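Local coordinates for gene product PA4716 (Pseudomonas aeruginosa, PDB 1U0K), which is of unknown function but belongs to the PhzF family and probably works as an isomerase, possibly an epimerase, at residues A[45-50]-A[214-219]; A[139-144]-A[165-170]; A[154-159]-A[229-234]; A[196-201]-A[207-212]. All coordinates share one frame; numbering follows the deposited sequence.

Contact 1: A[45-50]-A[214-219]; sequences RQFESI and GLVEDV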
loop_
_atom_site.group_PDB
_atom_site.type_symbol
_atom_site.label_atom_id
_atom_site.label_comp_id
_atom_site.label_asym_id
_atom_site.label_seq_id
_atom_site.Cartn_x
_atom_site.Cartn_y
_atom_site.Cartn_z
ATOM N N ARG A 45 -2.503 4.593 -0.830
ATOM C CA ARG A 45 -1.662 3.476 -0.367
ATOM C C ARG A 45 -0.195 3.812 -0.112
ATOM O O ARG A 45 0.640 2.916 0.034
ATOM C CB ARG A 45 -1.813 2.274 -1.307
ATOM C CG ARG A 45 -3.238 1.791 -1.354
ATOM C CD ARG A 45 -3.501 0.834 -2.465
ATOM N NE ARG A 45 -2.767 -0.410 -2.296
ATOM C CZ ARG A 45 -3.219 -1.480 -1.666
ATOM N NH1 ARG A 45 -4.408 -1.460 -1.083
ATOM N NH2 ARG A 45 -2.470 -2.578 -1.612
ATOM N N GLN A 46 0.123 5.098 -0.015
ATOM C CA GLN A 46 1.424 5.503 0.472
ATOM C C GLN A 46 1.451 5.250 1.981
ATOM O O GLN A 46 0.400 5.298 2.624
ATOM C CB GLN A 46 1.669 6.976 0.135
ATOM C CG GLN A 46 1.516 7.263 -1.346
ATOM C CD GLN A 46 2.504 6.469 -2.195
ATOM O OE1 GLN A 46 3.709 6.542 -1.970
ATOM N NE2 GLN A 46 1.991 5.701 -3.166
ATOM N N PHE A 47 2.616 4.953 2.524
ATOM C CA PHE A 47 2.726 4.572 3.937
ATOM C C PHE A 47 2.088 5.669 4.800
ATOM O O PHE A 47 1.403 5.372 5.773
ATOM C CB PHE A 47 4.175 4.309 4.346
ATOM C CG PHE A 47 4.320 3.506 5.620
ATOM C CD1 PHE A 47 4.511 2.123 5.580
ATOM C CD2 PHE A 47 4.264 4.128 6.857
ATOM C CE1 PHE A 47 4.652 1.383 6.759
ATOM C CE2 PHE A 47 4.393 3.386 8.040
ATOM C CZ PHE A 47 4.584 2.023 7.986
ATOM N N GLU A 48 2.320 6.919 4.429
ATOM C CA GLU A 48 1.597 8.056 5.001
ATOM C C GLU A 48 1.124 9.005 3.910
ATOM O O GLU A 48 1.756 9.110 2.855
ATOM C CB GLU A 48 2.490 8.814 5.988
ATOM C CG GLU A 48 2.775 8.021 7.244
ATOM C CD GLU A 48 3.642 8.749 8.242
ATOM O OE1 GLU A 48 4.842 8.922 7.981
ATOM O OE2 GLU A 48 3.120 9.130 9.311
ATOM N N SER A 49 -0.021 9.636 4.158
ATOM C CA SER A 49 -0.464 10.829 3.429
ATOM C C SER A 49 -0.539 11.992 4.420
ATOM O O SER A 49 -0.816 11.795 5.598
ATOM C CB SER A 49 -1.831 10.639 2.769
ATOM O OG SER A 49 -1.778 9.752 1.658
ATOM N N ILE A 50 -0.289 13.201 3.926
ATOM C CA ILE A 50 -0.396 14.412 4.737
ATOM C C ILE A 50 -1.345 15.389 4.065
ATOM O O ILE A 50 -1.344 15.538 2.836
ATOM C CB ILE A 50 1.006 15.052 5.013
ATOM C CG1 ILE A 50 0.866 16.347 5.815
ATOM C CG2 ILE A 50 1.798 15.278 3.726
ATOM C CD1 ILE A 50 2.132 16.793 6.465
ATOM N N GLY A 214 3.541 -5.776 11.614
ATOM C CA GLY A 214 4.809 -6.271 11.105
ATOM C C GLY A 214 4.764 -6.738 9.660
ATOM O O GLY A 214 5.616 -7.521 9.235
ATOM N N LEU A 215 3.802 -6.233 8.895
ATOM C CA LEU A 215 3.563 -6.704 7.534
ATOM C C LEU A 215 4.166 -5.798 6.469
ATOM O O LEU A 215 4.774 -6.280 5.515
ATOM C CB LEU A 215 2.060 -6.846 7.301
ATOM C CG LEU A 215 1.362 -7.885 8.186
ATOM C CD1 LEU A 215 -0.129 -7.853 7.916
ATOM C CD2 LEU A 215 1.913 -9.281 7.948
ATOM N N VAL A 216 3.983 -4.493 6.621
ATOM C CA VAL A 216 4.532 -3.515 5.690
ATOM C C VAL A 216 5.680 -2.786 6.383
ATOM O O VAL A 216 5.505 -2.208 7.449
ATOM C CB VAL A 216 3.464 -2.500 5.227
ATOM C CG1 VAL A 216 4.036 -1.551 4.177
ATOM C CG2 VAL A 216 2.242 -3.219 4.669
ATOM N N GLU A 217 6.862 -2.830 5.779
ATOM C CA GLU A 217 8.038 -2.189 6.345
ATOM C C GLU A 217 8.121 -0.770 5.814
ATOM O O GLU A 217 7.900 -0.536 4.631
ATOM C CB GLU A 217 9.302 -2.977 5.976
ATOM C CG GLU A 217 10.539 -2.547 6.749
ATOM C CD GLU A 217 11.795 -3.297 6.340
ATOM O OE1 GLU A 217 11.669 -4.338 5.661
ATOM O OE2 GLU A 217 12.905 -2.837 6.697
ATOM N N ASP A 218 8.439 0.180 6.693
ATOM C CA ASP A 218 8.576 1.575 6.297
ATOM C C ASP A 218 9.972 1.771 5.725
ATOM O O ASP A 218 10.940 1.270 6.284
ATOM C CB ASP A 218 8.349 2.485 7.512
ATOM C CG ASP A 218 8.093 3.949 7.140
ATOM O OD1 ASP A 218 7.671 4.255 6.000
ATOM O OD2 ASP A 218 8.272 4.873 7.966
ATOM N N VAL A 219 10.062 2.498 4.618
ATOM C CA VAL A 219 11.328 2.747 3.925
ATOM C C VAL A 219 12.264 3.635 4.757
ATOM O O VAL A 219 13.450 3.346 4.880
ATOM C CB VAL A 219 11.082 3.406 2.544
ATOM C CG1 VAL A 219 12.391 3.816 1.880
ATOM C CG2 VAL A 219 10.271 2.468 1.630
HETATM O O HOH W 1 6.958 6.932 9.001
#

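Contact 2: A[139-144]-A[165-170]; sequences RWFAEA and PYLLLP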
loop_
_atom_site.group_PDB
_atom_site.type_symbol
_atom_site.label_atom_id
_atom_site.label_comp_id
_atom_site.label_asym_id
_atom_site.label_seq_id
_atom_site.Cartn_x
_atom_site.Cartn_y
_atom_site.Cartn_z
ATOM N N ARG A 139 14.384 -9.152 26.633
ATOM C CA ARG A 139 14.455 -10.480 26.032
ATOM C C ARG A 139 13.176 -10.843 25.275
ATOM O O ARG A 139 13.232 -11.409 24.187
ATOM C CB ARG A 139 14.733 -11.506 27.135
ATOM C CG ARG A 139 14.678 -12.960 26.711
ATOM C CD ARG A 139 14.991 -13.907 27.858
ATOM N NE ARG A 139 14.951 -15.310 27.454
ATOM C CZ ARG A 139 15.244 -16.334 28.257
ATOM N NH1 ARG A 139 15.605 -16.128 29.522
ATOM N NH2 ARG A 139 15.179 -17.577 27.788
ATOM N N TRP A 140 12.029 -10.500 25.851
ATOM C CA TRP A 140 10.742 -10.770 25.217
ATOM C C TRP A 140 10.625 -10.071 23.862
ATOM O O TRP A 140 10.191 -10.673 22.886
ATOM C CB TRP A 140 9.584 -10.364 26.140
ATOM C CG TRP A 140 8.233 -10.727 25.587
ATOM C CD1 TRP A 140 7.538 -11.889 25.797
ATOM C CD2 TRP A 140 7.431 -9.938 24.705
ATOM N NE1 TRP A 140 6.349 -11.861 25.106
ATOM C CE2 TRP A 140 6.258 -10.676 24.425
ATOM C CE3 TRP A 140 7.583 -8.675 24.116
ATOM C CZ2 TRP A 140 5.248 -10.191 23.595
ATOM C CZ3 TRP A 140 6.583 -8.197 23.290
ATOM C CH2 TRP A 140 5.427 -8.953 23.037
ATOM N N PHE A 141 11.030 -8.806 23.795
ATOM C CA PHE A 141 10.928 -8.052 22.543
ATOM C C PHE A 141 11.839 -8.620 21.453
ATOM O O PHE A 141 11.471 -8.650 20.280
ATOM C CB PHE A 141 11.206 -6.559 22.778
ATOM C CG PHE A 141 9.975 -5.774 23.129
ATOM C CD1 PHE A 141 9.642 -5.527 24.453
ATOM C CD2 PHE A 141 9.140 -5.304 22.129
ATOM C CE1 PHE A 141 8.496 -4.804 24.773
ATOM C CE2 PHE A 141 7.997 -4.592 22.439
ATOM C CZ PHE A 141 7.674 -4.338 23.764
ATOM N N ALA A 142 13.025 -9.079 21.843
ATOM C CA ALA A 142 13.937 -9.708 20.891
ATOM C C ALA A 142 13.255 -10.900 20.228
ATOM O O ALA A 142 13.256 -11.030 19.014
ATOM C CB ALA A 142 15.222 -10.141 21.583
ATOM N N GLU A 143 12.622 -11.741 21.036
ATOM C CA GLU A 143 11.961 -12.944 20.529
ATOM C C GLU A 143 10.670 -12.686 19.745
ATOM O O GLU A 143 10.265 -13.499 18.909
ATOM C CB GLU A 143 11.712 -13.902 21.683
ATOM C CG GLU A 143 13.013 -14.473 22.233
ATOM C CD GLU A 143 12.918 -14.907 23.679
ATOM O OE1 GLU A 143 11.839 -14.744 24.273
ATOM O OE2 GLU A 143 13.928 -15.407 24.220
ATOM N N ALA A 144 10.035 -11.547 20.001
ATOM C CA ALA A 144 8.883 -11.117 19.224
ATOM C C ALA A 144 9.294 -10.766 17.796
ATOM O O ALA A 144 8.451 -10.683 16.914
ATOM C CB ALA A 144 8.213 -9.924 19.892
ATOM N N PRO A 165 6.340 8.100 20.400
ATOM C CA PRO A 165 7.331 7.305 21.147
ATOM C C PRO A 165 7.654 5.946 20.527
ATOM O O PRO A 165 6.762 5.131 20.287
ATOM C CB PRO A 165 6.676 7.129 22.519
ATOM C CG PRO A 165 5.208 7.247 22.277
ATOM C CD PRO A 165 5.046 8.152 21.102
ATOM N N TYR A 166 8.941 5.713 20.284
ATOM C CA TYR A 166 9.442 4.427 19.821
ATOM C C TYR A 166 10.211 3.750 20.932
ATOM O O TYR A 166 10.962 4.399 21.634
ATOM C CB TYR A 166 10.391 4.617 18.645
ATOM C CG TYR A 166 9.703 5.041 17.374
ATOM C CD1 TYR A 166 9.423 6.380 17.134
ATOM C CD2 TYR A 166 9.324 4.102 16.423
ATOM C CE1 TYR A 166 8.793 6.783 15.963
ATOM C CE2 TYR A 166 8.690 4.493 15.246
ATOM C CZ TYR A 166 8.424 5.832 15.030
ATOM O OH TYR A 166 7.793 6.226 13.873
ATOM N N LEU A 167 10.013 2.452 21.092
ATOM C CA LEU A 167 10.958 1.629 21.840
ATOM C C LEU A 167 12.111 1.366 20.886
ATOM O O LEU A 167 11.955 0.671 19.900
ATOM C CB LEU A 167 10.300 0.311 22.256
ATOM C CG LEU A 167 10.808 -0.502 23.459
ATOM C CD1 LEU A 167 10.751 -2.003 23.164
ATOM C CD2 LEU A 167 12.181 -0.073 23.968
ATOM N N LEU A 168 13.265 1.966 21.162
ATOM C CA LEU A 168 14.473 1.686 20.407
ATOM C C LEU A 168 15.103 0.424 20.992
ATOM O O LEU A 168 15.350 0.353 22.195
ATOM C CB LEU A 168 15.442 2.866 20.481
ATOM C CG LEU A 168 14.884 4.236 20.087
ATOM C CD1 LEU A 168 15.989 5.275 20.118
ATOM C CD2 LEU A 168 14.230 4.191 18.702
ATOM N N LEU A 169 15.299 -0.575 20.136
ATOM C CA LEU A 169 15.792 -1.886 20.540
ATOM C C LEU A 169 17.124 -2.148 19.856
ATOM O O LEU A 169 17.140 -2.597 18.722
ATOM C CB LEU A 169 14.786 -2.968 20.138
ATOM C CG LEU A 169 15.016 -4.337 20.779
ATOM C CD1 LEU A 169 14.732 -4.290 22.273
ATOM C CD2 LEU A 169 14.171 -5.388 20.093
ATOM N N PRO A 170 18.239 -1.824 20.518
ATOM C CA PRO A 170 19.558 -2.041 19.915
ATOM C C PRO A 170 19.860 -3.523 19.700
ATOM O O PRO A 170 19.829 -4.303 20.657
ATOM C CB PRO A 170 20.513 -1.398 20.922
ATOM C CG PRO A 170 19.681 -0.472 21.705
ATOM C CD PRO A 170 18.351 -1.164 21.825
#

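Contact 3: A[154-159]-A[229-234]; sequences GHPPRV and AAYLVE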
loop_
_atom_site.group_PDB
_atom_site.type_symbol
_atom_site.label_atom_id
_atom_site.label_comp_id
_atom_site.label_asym_id
_atom_site.label_seq_id
_atom_site.Cartn_x
_atom_site.Cartn_y
_atom_site.Cartn_z
ATOM N N GLY A 154 24.908 -4.014 23.706
ATOM C CA GLY A 154 25.232 -3.626 25.065
ATOM C C GLY A 154 24.695 -2.282 25.520
ATOM O O GLY A 154 25.174 -1.727 26.520
ATOM N N HIS A 155 23.706 -1.750 24.801
ATOM C CA HIS A 155 23.132 -0.451 25.135
ATOM C C HIS A 155 21.673 -0.636 25.461
ATOM O O HIS A 155 21.019 -1.500 24.883
ATOM C CB HIS A 155 23.304 0.520 23.977
ATOM C CG HIS A 155 24.694 0.549 23.434
ATOM N ND1 HIS A 155 25.719 1.233 24.054
ATOM C CD2 HIS A 155 25.238 -0.057 22.354
ATOM C CE1 HIS A 155 26.831 1.064 23.359
ATOM N NE2 HIS A 155 26.566 0.283 22.325
ATOM N N PRO A 156 21.161 0.164 26.386
ATOM C CA PRO A 156 19.839 -0.100 26.949
ATOM C C PRO A 156 18.732 0.183 25.935
ATOM O O PRO A 156 18.722 1.270 25.351
ATOM C CB PRO A 156 19.763 0.869 28.134
ATOM C CG PRO A 156 20.715 1.986 27.792
ATOM C CD PRO A 156 21.774 1.381 26.945
ATOM N N PRO A 157 17.840 -0.773 25.693
ATOM C CA PRO A 157 16.588 -0.432 25.022
ATOM C C PRO A 157 15.914 0.674 25.810
ATOM O O PRO A 157 15.907 0.649 27.044
ATOM C CB PRO A 157 15.793 -1.739 25.074
ATOM C CG PRO A 157 16.841 -2.788 25.103
ATOM C CD PRO A 157 17.916 -2.214 25.992
ATOM N N ARG A 158 15.407 1.677 25.105
ATOM C CA ARG A 158 14.684 2.754 25.746
ATOM C C ARG A 158 13.634 3.343 24.848
ATOM O O ARG A 158 13.767 3.316 23.640
ATOM C CB ARG A 158 15.640 3.854 26.179
ATOM C CG ARG A 158 16.237 3.542 27.520
ATOM C CD ARG A 158 16.744 4.695 28.212
ATOM N NE ARG A 158 15.734 5.455 28.931
ATOM C CZ ARG A 158 16.022 6.600 29.518
ATOM N NH1 ARG A 158 17.258 7.073 29.442
ATOM N NH2 ARG A 158 15.108 7.280 30.181
ATOM N N VAL A 159 12.596 3.869 25.475
ATOM C CA VAL A 159 11.553 4.580 24.757
ATOM C C VAL A 159 12.051 6.007 24.583
ATOM O O VAL A 159 12.394 6.667 25.557
ATOM C CB VAL A 159 10.234 4.552 25.523
ATOM C CG1 VAL A 159 9.143 5.332 24.764
ATOM C CG2 VAL A 159 9.803 3.106 25.755
ATOM N N ALA A 229 18.676 9.632 16.654
ATOM C CA ALA A 229 19.797 10.563 16.703
ATOM C C ALA A 229 20.075 10.989 18.130
ATOM O O ALA A 229 21.234 11.033 18.538
ATOM C CB ALA A 229 19.521 11.786 15.842
ATOM N N ALA A 230 19.017 11.298 18.879
ATOM C CA ALA A 230 19.143 11.757 20.262
ATOM C C ALA A 230 19.694 10.648 21.150
ATOM O O ALA A 230 20.462 10.920 22.071
ATOM C CB ALA A 230 17.810 12.235 20.797
ATOM N N TYR A 231 19.300 9.411 20.858
ATOM C CA TYR A 231 19.766 8.235 21.590
ATOM C C TYR A 231 21.256 8.023 21.385
ATOM O O TYR A 231 22.004 7.853 22.351
ATOM C CB TYR A 231 19.015 6.980 21.125
ATOM C CG TYR A 231 19.451 5.697 21.812
ATOM C CD1 TYR A 231 18.770 5.219 22.922
ATOM C CD2 TYR A 231 20.527 4.965 21.336
ATOM C CE1 TYR A 231 19.166 4.051 23.556
ATOM C CE2 TYR A 231 20.936 3.794 21.963
ATOM C CZ TYR A 231 20.252 3.351 23.071
ATOM O OH TYR A 231 20.663 2.181 23.683
ATOM N N LEU A 232 21.684 8.016 20.126
ATOM C CA LEU A 232 23.087 7.802 19.791
ATOM C C LEU A 232 23.971 8.859 20.456
ATOM O O LEU A 232 25.015 8.537 20.998
ATOM C CB LEU A 232 23.296 7.778 18.274
ATOM C CG LEU A 232 22.650 6.600 17.529
ATOM C CD1 LEU A 232 22.681 6.816 16.034
ATOM C CD2 LEU A 232 23.337 5.281 17.876
ATOM N N VAL A 233 23.521 10.106 20.459
ATOM C CA VAL A 233 24.277 11.196 21.069
ATOM C C VAL A 233 24.274 11.097 22.606
ATOM O O VAL A 233 25.289 11.369 23.252
ATOM C CB VAL A 233 23.736 12.560 20.565
ATOM C CG1 VAL A 233 24.249 13.717 21.393
ATOM C CG2 VAL A 233 24.121 12.744 19.109
ATOM N N GLU A 234 23.144 10.694 23.176
ATOM C CA GLU A 234 22.991 10.559 24.628
ATOM C C GLU A 234 23.932 9.490 25.200
ATOM O O GLU A 234 24.487 9.662 26.292
ATOM C CB GLU A 234 21.530 10.229 24.971
ATOM C CG GLU A 234 21.248 9.883 26.429
ATOM C CD GLU A 234 21.610 10.999 27.386
ATOM O OE1 GLU A 234 21.094 12.126 27.220
ATOM O OE2 GLU A 234 22.413 10.743 28.314
#

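Contact 4: A[196-201]-A[207-212]; sequences FVYLLD and GRTWDN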
loop_
_atom_site.group_PDB
_atom_site.type_symbol
_atom_site.label_atom_id
_atom_site.label_comp_id
_atom_site.label_asym_id
_atom_site.label_seq_id
_atom_site.Cartn_x
_atom_site.Cartn_y
_atom_site.Cartn_z
ATOM N N PHE A 196 5.492 2.213 18.843
ATOM C CA PHE A 196 6.123 1.303 17.882
ATOM C C PHE A 196 7.521 0.899 18.321
ATOM O O PHE A 196 8.148 1.601 19.110
ATOM C CB PHE A 196 6.264 1.975 16.525
ATOM C CG PHE A 196 4.953 2.303 15.877
ATOM C CD1 PHE A 196 4.438 3.590 15.938
ATOM C CD2 PHE A 196 4.223 1.311 15.236
ATOM C CE1 PHE A 196 3.221 3.886 15.348
ATOM C CE2 PHE A 196 3.006 1.605 14.644
ATOM C CZ PHE A 196 2.505 2.886 14.707
ATOM N N VAL A 197 7.997 -0.215 17.774
ATOM C CA VAL A 197 9.371 -0.683 17.960
ATOM C C VAL A 197 10.208 -0.270 16.749
ATOM O O VAL A 197 9.768 -0.407 15.596
ATOM C CB VAL A 197 9.446 -2.225 18.084
ATOM C CG1 VAL A 197 10.904 -2.695 18.125
ATOM C CG2 VAL A 197 8.715 -2.713 19.315
ATOM N N TYR A 198 11.411 0.232 17.017
ATOM C CA TYR A 198 12.398 0.529 15.986
ATOM C C TYR A 198 13.669 -0.280 16.291
ATOM O O TYR A 198 14.339 -0.037 17.292
ATOM C CB TYR A 198 12.699 2.031 15.952
ATOM C CG TYR A 198 13.448 2.491 14.724
ATOM C CD1 TYR A 198 12.773 2.893 13.581
ATOM C CD2 TYR A 198 14.836 2.535 14.707
ATOM C CE1 TYR A 198 13.458 3.326 12.446
ATOM C CE2 TYR A 198 15.536 2.963 13.579
ATOM C CZ TYR A 198 14.843 3.352 12.443
ATOM O OH TYR A 198 15.544 3.769 11.324
ATOM N N LEU A 199 13.966 -1.258 15.444
ATOM C CA LEU A 199 15.191 -2.053 15.584
ATOM C C LEU A 199 16.376 -1.235 15.108
ATOM O O LEU A 199 16.320 -0.634 14.040
ATOM C CB LEU A 199 15.109 -3.347 14.778
ATOM C CG LEU A 199 13.924 -4.280 15.033
ATOM C CD1 LEU A 199 14.080 -5.562 14.231
ATOM C CD2 LEU A 199 13.774 -4.587 16.511
ATOM N N LEU A 200 17.455 -1.236 15.891
ATOM C CA LEU A 200 18.565 -0.313 15.674
ATOM C C LEU A 200 19.924 -1.001 15.789
ATOM O O LEU A 200 20.266 -1.506 16.841
ATOM C CB LEU A 200 18.497 0.824 16.691
ATOM C CG LEU A 200 19.555 1.930 16.611
ATOM C CD1 LEU A 200 19.471 2.649 15.281
ATOM C CD2 LEU A 200 19.375 2.904 17.756
ATOM N N ASP A 201 20.671 -1.004 14.691
ATOM C CA ASP A 201 22.106 -1.290 14.707
ATOM C C ASP A 201 22.847 0.025 14.979
ATOM O O ASP A 201 22.968 0.863 14.091
ATOM C CB ASP A 201 22.512 -1.905 13.366
ATOM C CG ASP A 201 24.019 -1.996 13.182
ATOM O OD1 ASP A 201 24.752 -1.938 14.189
ATOM O OD2 ASP A 201 24.541 -2.120 12.060
ATOM N N GLY A 207 18.472 1.138 10.719
ATOM C CA GLY A 207 17.291 0.716 11.441
ATOM C C GLY A 207 16.263 0.011 10.583
ATOM O O GLY A 207 16.332 0.019 9.354
ATOM N N ARG A 208 15.318 -0.623 11.261
ATOM C CA ARG A 208 14.178 -1.262 10.613
ATOM C C ARG A 208 12.930 -1.054 11.451
ATOM O O ARG A 208 12.969 -1.134 12.671
ATOM C CB ARG A 208 14.422 -2.761 10.451
ATOM C CG ARG A 208 15.433 -3.101 9.376
ATOM C CD ARG A 208 15.499 -4.587 9.047
ATOM N NE ARG A 208 14.418 -5.015 8.167
ATOM C CZ ARG A 208 14.310 -6.229 7.629
ATOM N NH1 ARG A 208 15.213 -7.171 7.878
ATOM N NH2 ARG A 208 13.292 -6.512 6.842
ATOM N N THR A 209 11.814 -0.792 10.781
ATOM C CA THR A 209 10.542 -0.617 11.472
ATOM C C THR A 209 9.375 -0.915 10.532
ATOM O O THR A 209 9.485 -0.756 9.317
ATOM C CB THR A 209 10.462 0.807 12.065
ATOM O OG1 THR A 209 9.452 0.876 13.084
ATOM C CG2 THR A 209 10.053 1.852 11.019
ATOM N N TRP A 210 8.266 -1.342 11.124
ATOM C CA TRP A 210 7.099 -1.835 10.393
ATOM C C TRP A 210 5.842 -1.157 10.906
ATOM O O TRP A 210 5.869 -0.467 11.927
ATOM C CB TRP A 210 6.951 -3.344 10.612
ATOM C CG TRP A 210 7.983 -4.197 9.930
ATOM C CD1 TRP A 210 7.861 -4.813 8.718
ATOM C CD2 TRP A 210 9.282 -4.543 10.426
ATOM N NE1 TRP A 210 9.005 -5.515 8.424
ATOM C CE2 TRP A 210 9.896 -5.367 9.454
ATOM C CE3 TRP A 210 9.995 -4.237 11.591
ATOM C CZ2 TRP A 210 11.188 -5.886 9.614
ATOM C CZ3 TRP A 210 11.283 -4.757 11.748
ATOM C CH2 TRP A 210 11.859 -5.569 10.761
ATOM N N ASP A 211 4.731 -1.384 10.210
ATOM C CA ASP A 211 3.423 -1.100 10.794
ATOM C C ASP A 211 3.228 -1.997 12.026
ATOM O O ASP A 211 4.065 -2.850 12.322
ATOM C CB ASP A 211 2.287 -1.266 9.766
ATOM C CG ASP A 211 2.168 -2.682 9.211
ATOM O OD1 ASP A 211 2.544 -3.654 9.892
ATOM O OD2 ASP A 211 1.671 -2.912 8.087
ATOM N N ASN A 212 2.123 -1.797 12.733
ATOM C CA ASN A 212 1.842 -2.502 13.981
ATOM C C ASN A 212 1.819 -4.026 13.843
ATOM O O ASN A 212 2.196 -4.740 14.770
ATOM C CB ASN A 212 0.500 -2.013 14.548
ATOM C CG ASN A 212 0.180 -2.602 15.912
ATOM O OD1 ASN A 212 -0.251 -3.757 16.024
ATOM N ND2 ASN A 212 0.362 -1.800 16.959
HETATM O O HOH W 2 8.476 -2.146 13.918
#

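Contact 1: A[45-50]-A[214-219]
Asp218, which lies over the Phe47 ring, has its carboxylate oxygen OD2 gripped from two directions: Thr221 hydrogen-bonds to it through OG1, and a water donates to Asp218 OD2 over 2.7 Å. The same water gives its other hydrogen to Glu48 OE1, 3.1 Å away, and so bridges the two acidic side chains, which do not touch directly. The second carboxylate oxygen, Asp218 OD1, is hydrogen-bonded to Asn21 ND2, so both ends of the group are tied and its rotation is fixed.

Held this way, the carboxylate lies almost flat on the aromatic ring, the two planes only 17° apart. Asp218 OD1 sits 3.4 Å above the Phe47 ring, displaced toward the rim, over the CG-CD2 bond. Further along, Asp218 CB makes a CH-pi contact with the same ring, 4.0 Å from the Phe47 centroid. The ring gets there because Phe47 carries CG anti to its backbone N (chi1 -162°), turning it to the 214-219 loop.

At the ring's edge, in its plane, Val216 O lies 3.8 Å from Phe47 CE1. The methyl Val216 CG1 touches the same carbon, Phe47 CE1, at 4.0 Å. Val216 packs in addition on Arg45 of the second subunit, so this side of the contact reaches the interface between the subunits.

Glu48, next to Phe47 in the chain, is the predicted active-site residue. Its link through water to an acid from a distant loop is consistent with the interdomain active-site cleft of the diaminopimelate-epimerase-like fold to which PhzF proteins belong.

Contact 2: A[139-144]-A[165-170]
Leu167 reaches the Phe141 ring with CG turned anti to its backbone N (chi1 -156°) and a second torsion well off the staggered values, a combination that aims the methyl CD1 straight at the ring. Leu169, two residues on, also has CG anti to its N and sends CD2 to the same helix. This is a helix laid across a beta strand: the axes of 139-144 and 166-170 pass 10.1 Å apart at 82°, nearly perpendicular, in a contact in which the side chains that meet are all apolar.

The centre of it is a CH-pi contact. Leu167 CD1 stands 3.6 Å from the centroid of the Phe141 ring and only 3° off the normal, so all six ring carbons lie at nearly the same distance from the methyl. The opposite face is taken by the preceding residue of the helix, Trp140, whose CZ3 is 3.8 Å above the centre of the Phe141 ring. With a methyl on one side and an indole carbon on the other, the ring is sandwiched between them. Beyond the two segments, Ala188, Leu189 and Leu192 of helix 186-192 and Val197 of the neighbouring strand 196-201 also pack on Phe141.

On the outer side of the helix, Arg139 and Glu143, one turn apart, form a salt bridge whose hydrogen bond, Arg139 NE to Glu143 OE2 at 3.4 Å, is weak, with the carboxylate oxygen at the guanidinium edge. Facing the strand, the second grip is looser: Leu169 CD2 lies 4.2 Å from Phe141 CB and 4.2 Å from the backbone nitrogen Ala142 N.

Contact 3: A[154-159]-A[229-234]
The hydroxyl of Tyr231 is the tight spot here, wedged between His155 and Pro156. Tyr231 OH donates to the carbonyl oxygen Pro156 O at 2.7 Å, coming from above the carbonyl plane. It stands 46° out of that plane. The same Tyr231 OH is 3.1 Å from His155 CB and 3.5 Å from Pro156 CD. Pro156 O and His155 CB both lie near the plane of the phenol ring, at its edge.

With CG anti to its backbone N (chi1 179°), Tyr231 stretches away from helix 222-234 toward the loop leading into strand 158-161. The ring also packs on Leu168 and Pro170 of strand 166-170, as expected if this is the helix that the strands of one domain wrap around in the diaminopimelate-epimerase-like fold.

Away from the hydroxyl the fit slackens. Arg158 comes no nearer than 4.4 Å, from its CB to Tyr231 CE1 at the ring edge, and its guanidinium runs on to Gly130 O and the Tyr235 hydroxyl. The imidazole of His155 leads off from the helix. Glu234, exposed to solvent, keeps its OE2 6.4 Å from Arg158 NH1.

Contact 4: A[196-201]-A[207-212]
Val197 O is held by two donors from the facing segment's side. Thr209 OG1 gives it a hydrogen bond of 2.8 Å, tilted 25° from the carbonyl plane, and a water donates to Val197 O at 2.7 Å. That water in turn accepts from the backbone nitrogen Trp210 N at 2.9 Å, and takes the place of a direct strand-to-strand bond where the two arms begin to part. Thr209 can reach because its OG1 is anti to the backbone N (chi1 -162°).

Next to this lies regular pairing: Leu199 and Arg208 form an antiparallel hydrogen-bonded pair, with Leu199 N to Arg208 O at 2.9 Å and Arg208 N to Leu199 O at 3.0 Å. Strands 196-201 and 206-208 are thus the arms of a beta hairpin, with 196-201 also running parallel to strand 166-170.

Side chains cover both faces of the hairpin. Tyr198 crosses Thr209 at about a right angle, its CD1 3.5 Å from Thr209 CB, while CE2 and CZ of its ring lie close against the CA of Gly207, which has no side chain there. Facing the other way, Leu199 CD1 abuts the edge of the Trp210 indole, 3.8 Å from Trp210 CZ3. Farther along, Phe196 meets Asn212 N with its ring edge.

A second shell holds the Tyr198 hydroxyl and the Arg208 side chain. Gln248 OE1 hydrogen-bonds the Tyr198 hydroxyl; Arg208 is fixed by a salt bridge to Glu217, by Leu176 O and by a cation-pi contact with Phe251. Beyond the hairpin, the Asp211 carboxylate takes the backbone N-H groups of Leu215 and Val216.

In the fold
From the N terminus, 45-50 opens contact 1, whose long loop closes only at 214-219. Inside it, helix residues 139-144 open contact 2, closed by strand 166-170. Before that closure, 154-159 has already begun contact 3, which ends at helix 222-234; contact 3 therefore crosses both contact 1 and contact 2. Contact 4, a hairpin, follows contact 2 in series and nests inside contacts 1 and 3. Strand 166-170 lies between strands 158-161 and 196-201, so contacts 2, 3 and 4 form one connected block. Contact 1 joins that block, through the Asp218-Thr209 backbone bond and the Glu217-Arg208 salt bridge, to strand 48-54.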